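Local coordinates for binding domain (Hc) of Paraclostridial Mosquitocidal Protein 1 (Paraclostridium bifermentans, PDB 6HOX) that forms the receptor-binding part of a clostridial neurotoxin that targets Anopheles mosquitoes, serving in host nerve cell targeting, at residues R276-P288 with S353-G365. Residues are numbered along the deposited sequence; the frame is centred on the assembly and turned at random.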
loop_
_atom_site.group_PDB
_atom_site.type_symbol
_atom_site.label_atom_id
_atom_site.label_comp_id
_atom_site.label_asym_id
_atom_site.label_seq_id
_atom_site.Cartn_x
_atom_site.Cartn_y
_atom_site.Cartn_z
ATOM N N ARG A 276 -9.573 1.783 -21.792
ATOM C CA ARG A 276 -10.169 2.599 -22.859
ATOM C C ARG A 276 -11.475 1.926 -23.319
ATOM O O ARG A 276 -11.828 0.836 -22.845
ATOM C CB ARG A 276 -9.154 2.795 -23.991
ATOM C CG ARG A 276 -7.879 3.513 -23.565
ATOM C CD ARG A 276 -6.845 3.632 -24.675
ATOM N NE ARG A 276 -7.342 4.441 -25.782
ATOM C CZ ARG A 276 -6.621 4.819 -26.832
ATOM N NH1 ARG A 276 -5.364 4.417 -26.938
ATOM N NH2 ARG A 276 -7.157 5.597 -27.761
ATOM N N SER A 277 -12.200 2.605 -24.216
ATOM C CA SER A 277 -13.403 2.046 -24.838
ATOM C C SER A 277 -13.471 2.449 -26.315
ATOM O O SER A 277 -12.911 3.455 -26.736
ATOM C CB SER A 277 -14.650 2.461 -24.117
ATOM O OG SER A 277 -14.857 3.853 -24.229
ATOM N N THR A 278 -14.168 1.622 -27.089
ATOM C CA THR A 278 -14.273 1.772 -28.522
ATOM C C THR A 278 -15.690 1.362 -28.947
ATOM O O THR A 278 -16.178 0.274 -28.583
ATOM C CB THR A 278 -13.184 0.957 -29.229
ATOM O OG1 THR A 278 -13.263 1.242 -30.628
ATOM C CG2 THR A 278 -13.312 -0.534 -29.011
ATOM N N TYR A 279 -16.340 2.253 -29.703
ATOM C CA TYR A 279 -17.631 1.990 -30.289
ATOM C C TYR A 279 -17.430 1.123 -31.535
ATOM O O TYR A 279 -16.748 1.529 -32.463
ATOM C CB TYR A 279 -18.339 3.303 -30.624
ATOM C CG TYR A 279 -19.714 3.119 -31.204
ATOM C CD1 TYR A 279 -20.716 2.496 -30.479
ATOM C CD2 TYR A 279 -20.014 3.555 -32.484
ATOM C CE1 TYR A 279 -21.982 2.316 -31.008
ATOM C CE2 TYR A 279 -21.274 3.381 -33.029
ATOM C CZ TYR A 279 -22.261 2.763 -32.288
ATOM O OH TYR A 279 -23.497 2.591 -32.825
ATOM N N LYS A 280 -17.993 -0.086 -31.524
ATOM C CA LYS A 280 -17.957 -0.945 -32.683
ATOM C C LYS A 280 -19.281 -0.788 -33.429
ATOM O O LYS A 280 -20.286 -1.366 -33.038
ATOM C CB LYS A 280 -17.664 -2.389 -32.279
ATOM C CG LYS A 280 -16.203 -2.645 -31.955
ATOM C CD LYS A 280 -15.920 -4.073 -31.585
ATOM C CE LYS A 280 -14.513 -4.270 -31.070
ATOM N NZ LYS A 280 -13.505 -4.013 -32.128
ATOM N N SER A 281 -19.238 0.025 -34.493
ATOM C CA SER A 281 -20.386 0.393 -35.329
ATOM C C SER A 281 -21.173 -0.852 -35.765
ATOM O O SER A 281 -22.397 -0.823 -35.794
ATOM C CB SER A 281 -19.925 1.184 -36.526
ATOM O OG SER A 281 -18.922 0.459 -37.232
ATOM N N TRP A 282 -20.459 -1.924 -36.113
ATOM C CA TRP A 282 -21.074 -3.167 -36.578
ATOM C C TRP A 282 -22.177 -3.615 -35.610
ATOM O O TRP A 282 -23.359 -3.691 -35.988
ATOM C CB TRP A 282 -20.021 -4.261 -36.766
ATOM C CG TRP A 282 -20.606 -5.594 -37.103
ATOM C CD1 TRP A 282 -20.764 -6.653 -36.259
ATOM C CD2 TRP A 282 -21.124 -6.016 -38.379
ATOM N NE1 TRP A 282 -21.334 -7.708 -36.920
ATOM C CE2 TRP A 282 -21.569 -7.348 -38.222
ATOM C CE3 TRP A 282 -21.262 -5.408 -39.632
ATOM C CZ2 TRP A 282 -22.137 -8.074 -39.271
ATOM C CZ3 TRP A 282 -21.825 -6.125 -40.667
ATOM C CH2 TRP A 282 -22.251 -7.442 -40.488
ATOM N N TYR A 283 -21.783 -3.951 -34.373
ATOM C CA TYR A 283 -22.741 -4.158 -33.292
ATOM C C TYR A 283 -23.217 -2.778 -32.833
ATOM O O TYR A 283 -22.739 -1.760 -33.300
ATOM C CB TYR A 283 -22.126 -4.941 -32.135
ATOM C CG TYR A 283 -21.495 -6.262 -32.493
ATOM C CD1 TYR A 283 -22.267 -7.405 -32.658
ATOM C CD2 TYR A 283 -20.118 -6.388 -32.609
ATOM C CE1 TYR A 283 -21.689 -8.631 -32.953
ATOM C CE2 TYR A 283 -19.523 -7.606 -32.900
ATOM C CZ TYR A 283 -20.312 -8.731 -33.073
ATOM O OH TYR A 283 -19.733 -9.930 -33.367
ATOM N N GLY A 284 -24.152 -2.732 -31.896
ATOM C CA GLY A 284 -24.593 -1.435 -31.415
ATOM C C GLY A 284 -23.817 -0.967 -30.194
ATOM O O GLY A 284 -24.333 -0.128 -29.459
ATOM N N GLU A 285 -22.575 -1.455 -30.005
ATOM C CA GLU A 285 -21.964 -1.545 -28.668
ATOM C C GLU A 285 -20.636 -0.781 -28.552
ATOM O O GLU A 285 -19.812 -0.765 -29.459
ATOM C CB GLU A 285 -21.719 -3.010 -28.301
ATOM C CG GLU A 285 -22.980 -3.859 -28.274
ATOM C CD GLU A 285 -23.988 -3.538 -27.180
ATOM O OE1 GLU A 285 -23.666 -2.750 -26.256
ATOM O OE2 GLU A 285 -25.101 -4.088 -27.253
ATOM N N TYR A 286 -20.444 -0.186 -27.368
ATOM C CA TYR A 286 -19.146 0.239 -26.861
ATOM C C TYR A 286 -18.499 -0.905 -26.065
ATOM O O TYR A 286 -19.125 -1.487 -25.172
ATOM C CB TYR A 286 -19.293 1.462 -25.956
ATOM C CG TYR A 286 -20.007 2.634 -26.572
ATOM C CD1 TYR A 286 -21.383 2.746 -26.492
ATOM C CD2 TYR A 286 -19.306 3.654 -27.192
ATOM C CE1 TYR A 286 -22.052 3.822 -27.044
ATOM C CE2 TYR A 286 -19.958 4.749 -27.735
ATOM C CZ TYR A 286 -21.338 4.831 -27.665
ATOM O OH TYR A 286 -22.004 5.902 -28.195
ATOM N N TYR A 287 -17.241 -1.205 -26.393
ATOM C CA TYR A 287 -16.452 -2.242 -25.749
ATOM C C TYR A 287 -15.332 -1.592 -24.937
ATOM O O TYR A 287 -14.535 -0.830 -25.479
ATOM C CB TYR A 287 -15.855 -3.207 -26.779
ATOM C CG TYR A 287 -16.834 -4.179 -27.391
ATOM C CD1 TYR A 287 -17.729 -3.788 -28.375
ATOM C CD2 TYR A 287 -16.888 -5.493 -26.963
ATOM C CE1 TYR A 287 -18.632 -4.684 -28.934
ATOM C CE2 TYR A 287 -17.786 -6.400 -27.508
ATOM C CZ TYR A 287 -18.665 -5.999 -28.500
ATOM O OH TYR A 287 -19.554 -6.908 -29.015
ATOM N N PRO A 288 -15.202 -1.883 -23.620
ATOM C CA PRO A 288 -14.011 -1.461 -22.881
ATOM C C PRO A 288 -12.868 -2.430 -23.213
ATOM O O PRO A 288 -13.106 -3.609 -23.449
ATOM C CB PRO A 288 -14.483 -1.528 -21.424
ATOM C CG PRO A 288 -15.464 -2.686 -21.427
ATOM C CD PRO A 288 -16.163 -2.606 -22.776
ATOM N N SER A 353 -29.147 -13.029 -26.897
ATOM C CA SER A 353 -29.795 -13.284 -28.196
ATOM C C SER A 353 -29.069 -12.536 -29.322
ATOM O O SER A 353 -29.017 -13.013 -30.458
ATOM C CB SER A 353 -31.259 -12.897 -28.139
ATOM O OG SER A 353 -31.405 -11.507 -27.863
ATOM N N LYS A 354 -28.540 -11.353 -28.994
ATOM C CA LYS A 354 -27.851 -10.469 -29.934
ATOM C C LYS A 354 -26.411 -10.959 -30.090
ATOM O O LYS A 354 -25.985 -11.335 -31.170
ATOM C CB LYS A 354 -27.926 -9.024 -29.423
ATOM C CG LYS A 354 -27.009 -8.031 -30.127
ATOM C CD LYS A 354 -27.118 -6.607 -29.609
ATOM C CE LYS A 354 -26.305 -5.626 -30.432
ATOM N NZ LYS A 354 -26.749 -4.226 -30.231
ATOM N N ILE A 355 -25.680 -10.934 -28.971
ATOM C CA ILE A 355 -24.283 -11.322 -28.883
ATOM C C ILE A 355 -24.175 -12.332 -27.742
ATOM O O ILE A 355 -24.428 -11.982 -26.595
ATOM C CB ILE A 355 -23.381 -10.091 -28.640
ATOM C CG1 ILE A 355 -23.429 -9.087 -29.791
ATOM C CG2 ILE A 355 -21.950 -10.520 -28.368
ATOM C CD1 ILE A 355 -23.423 -7.653 -29.341
ATOM N N LYS A 356 -23.802 -13.567 -28.083
ATOM C CA LYS A 356 -23.777 -14.674 -27.155
ATOM C C LYS A 356 -22.393 -14.813 -26.496
ATOM O O LYS A 356 -22.258 -15.599 -25.563
ATOM C CB LYS A 356 -24.160 -15.966 -27.885
ATOM N N GLU A 357 -21.385 -14.075 -26.992
ATOM C CA GLU A 357 -19.996 -14.168 -26.514
ATOM C C GLU A 357 -19.878 -13.530 -25.123
ATOM O O GLU A 357 -20.771 -12.828 -24.661
ATOM C CB GLU A 357 -19.023 -13.487 -27.482
ATOM C CG GLU A 357 -18.642 -14.352 -28.674
ATOM C CD GLU A 357 -19.755 -14.548 -29.691
ATOM O OE1 GLU A 357 -20.550 -13.590 -29.912
ATOM O OE2 GLU A 357 -19.836 -15.660 -30.251
ATOM N N ARG A 358 -18.727 -13.754 -24.482
ATOM C CA ARG A 358 -18.523 -13.400 -23.078
ATOM C C ARG A 358 -17.820 -12.042 -22.926
ATOM O O ARG A 358 -17.456 -11.654 -21.794
ATOM C CB ARG A 358 -17.727 -14.531 -22.419
ATOM C CG ARG A 358 -18.535 -15.806 -22.222
ATOM C CD ARG A 358 -17.689 -16.994 -21.795
ATOM N NE ARG A 358 -18.521 -18.049 -21.238
ATOM C CZ ARG A 358 -18.895 -18.149 -19.961
ATOM N NH1 ARG A 358 -18.504 -17.256 -19.068
ATOM N NH2 ARG A 358 -19.651 -19.167 -19.576
ATOM N N TYR A 359 -17.644 -11.314 -24.038
ATOM C CA TYR A 359 -17.029 -9.988 -24.018
ATOM C C TYR A 359 -17.962 -8.990 -23.338
ATOM O O TYR A 359 -19.186 -8.973 -23.574
ATOM C CB TYR A 359 -16.673 -9.505 -25.429
ATOM C CG TYR A 359 -15.657 -10.377 -26.107
ATOM C CD1 TYR A 359 -14.342 -10.421 -25.672
ATOM C CD2 TYR A 359 -16.018 -11.211 -27.151
ATOM C CE1 TYR A 359 -13.414 -11.263 -26.260
ATOM C CE2 TYR A 359 -15.096 -12.050 -27.760
ATOM C CZ TYR A 359 -13.790 -12.074 -27.317
ATOM O OH TYR A 359 -12.884 -12.901 -27.916
ATOM N N MET A 360 -17.366 -8.130 -22.504
ATOM C CA MET A 360 -18.119 -7.121 -21.796
ATOM C C MET A 360 -18.291 -5.916 -22.717
ATOM O O MET A 360 -17.425 -5.662 -23.537
ATOM C CB MET A 360 -17.414 -6.676 -20.509
ATOM C CG MET A 360 -17.034 -7.821 -19.585
ATOM S SD MET A 360 -18.434 -8.789 -18.954
ATOM C CE MET A 360 -19.192 -7.627 -17.826
ATOM N N VAL A 361 -19.392 -5.185 -22.514
ATOM C CA VAL A 361 -19.712 -3.971 -23.196
ATOM C C VAL A 361 -20.057 -2.921 -22.138
ATOM O O VAL A 361 -20.137 -3.246 -20.952
ATOM C CB VAL A 361 -20.882 -4.186 -24.188
ATOM C CG1 VAL A 361 -20.516 -5.191 -25.271
ATOM C CG2 VAL A 361 -22.156 -4.618 -23.472
ATOM N N LEU A 362 -20.221 -1.667 -22.580
ATOM C CA LEU A 362 -20.736 -0.584 -21.772
ATOM C C LEU A 362 -22.165 -0.293 -22.231
ATOM O O LEU A 362 -22.382 0.020 -23.385
ATOM C CB LEU A 362 -19.859 0.663 -21.933
ATOM C CG LEU A 362 -18.367 0.446 -21.723
ATOM C CD1 LEU A 362 -17.612 1.745 -21.921
ATOM C CD2 LEU A 362 -18.081 -0.140 -20.341
ATOM N N ASN A 363 -23.119 -0.399 -21.305
ATOM C CA ASN A 363 -24.519 -0.358 -21.642
ATOM C C ASN A 363 -25.263 0.336 -20.508
ATOM O O ASN A 363 -24.867 0.209 -19.364
ATOM C CB ASN A 363 -25.072 -1.765 -21.868
ATOM C CG ASN A 363 -26.230 -1.817 -22.840
ATOM O OD1 ASN A 363 -26.042 -1.654 -24.035
ATOM N ND2 ASN A 363 -27.420 -2.099 -22.344
ATOM N N GLU A 364 -26.331 1.061 -20.857
ATOM C CA GLU A 364 -27.245 1.644 -19.899
ATOM C C GLU A 364 -28.039 0.522 -19.222
ATOM O O GLU A 364 -28.364 0.609 -18.053
ATOM C CB GLU A 364 -28.188 2.625 -20.596
ATOM C CG GLU A 364 -29.114 3.330 -19.628
ATOM C CD GLU A 364 -29.597 4.700 -20.072
ATOM O OE1 GLU A 364 -30.197 4.789 -21.168
ATOM O OE2 GLU A 364 -29.368 5.675 -19.321
ATOM N N GLY A 365 -28.326 -0.529 -19.991
ATOM C CA GLY A 365 -29.096 -1.685 -19.547
ATOM C C GLY A 365 -28.253 -2.703 -18.787
ATOM O O GLY A 365 -27.465 -3.456 -19.388
HETATM O O HOH W 1 -14.741 -5.848 -23.829
#
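Val-361 lays its CG1 methyl over one face of the Tyr-287 ring, a CH-pi contact with the carbon 3.8 Å from the ring centroid and 16° off the normal. The valine and the tyrosine lie alongside each other with their ends turned the same way. With CG1 beside its own backbone N (chi1 -62°), Val-361 gives this methyl to the tyrosine and turns CG2 to the carboxylate of Glu-285. At the edge of the same ring, near its plane, Tyr-359 CB packs against CE2.

Next to this, the backbones join by one straight bond, Leu-362 N to Tyr-286 O at 2.8 Å. The N-to-C directions of strands 285-288 and 361-363 differ by 128°, far from a regular antiparallel pair. Both belong to the C-terminal receptor-binding half of the domain, the beta-trefoil; 285-288 is the return arm of a beta-hairpin begun by 276-280, while 361-363 also pairs with strand 345-348. Leu-362 touches both arms of the hairpin: its CD2 reaches Pro-288 CG at 3.8 Å and its CD1 comes equally near Ser-277 CB, whose hydroxyl is bound to Glu-315 and Tyr-342. At the edge of the Tyr-287 ring, in its plane, a water sits within hydrogen-bonding distance of Pro-288 O and Met-360 O, though not every acceptor around it can receive a proton at once.

Toward the hairpin turn, Glu-285 bends at its second torsion, and its CG packs on Ile-355 CD1. The extended Lys-354 reaches in to meet it with a salt bridge, weak as a hydrogen bond, from NZ to Glu-285 OE2 at 3.4 Å. Glu-285 OE1 instead lies 3.4 Å from Asn-363 OD1, two acceptors without a bond between them. Ile-355 also sets CG1 obliquely against Tyr-283 CD1, 3.5 Å apart, while its CD1 reaches Tyr-287 OH at 4.0 Å.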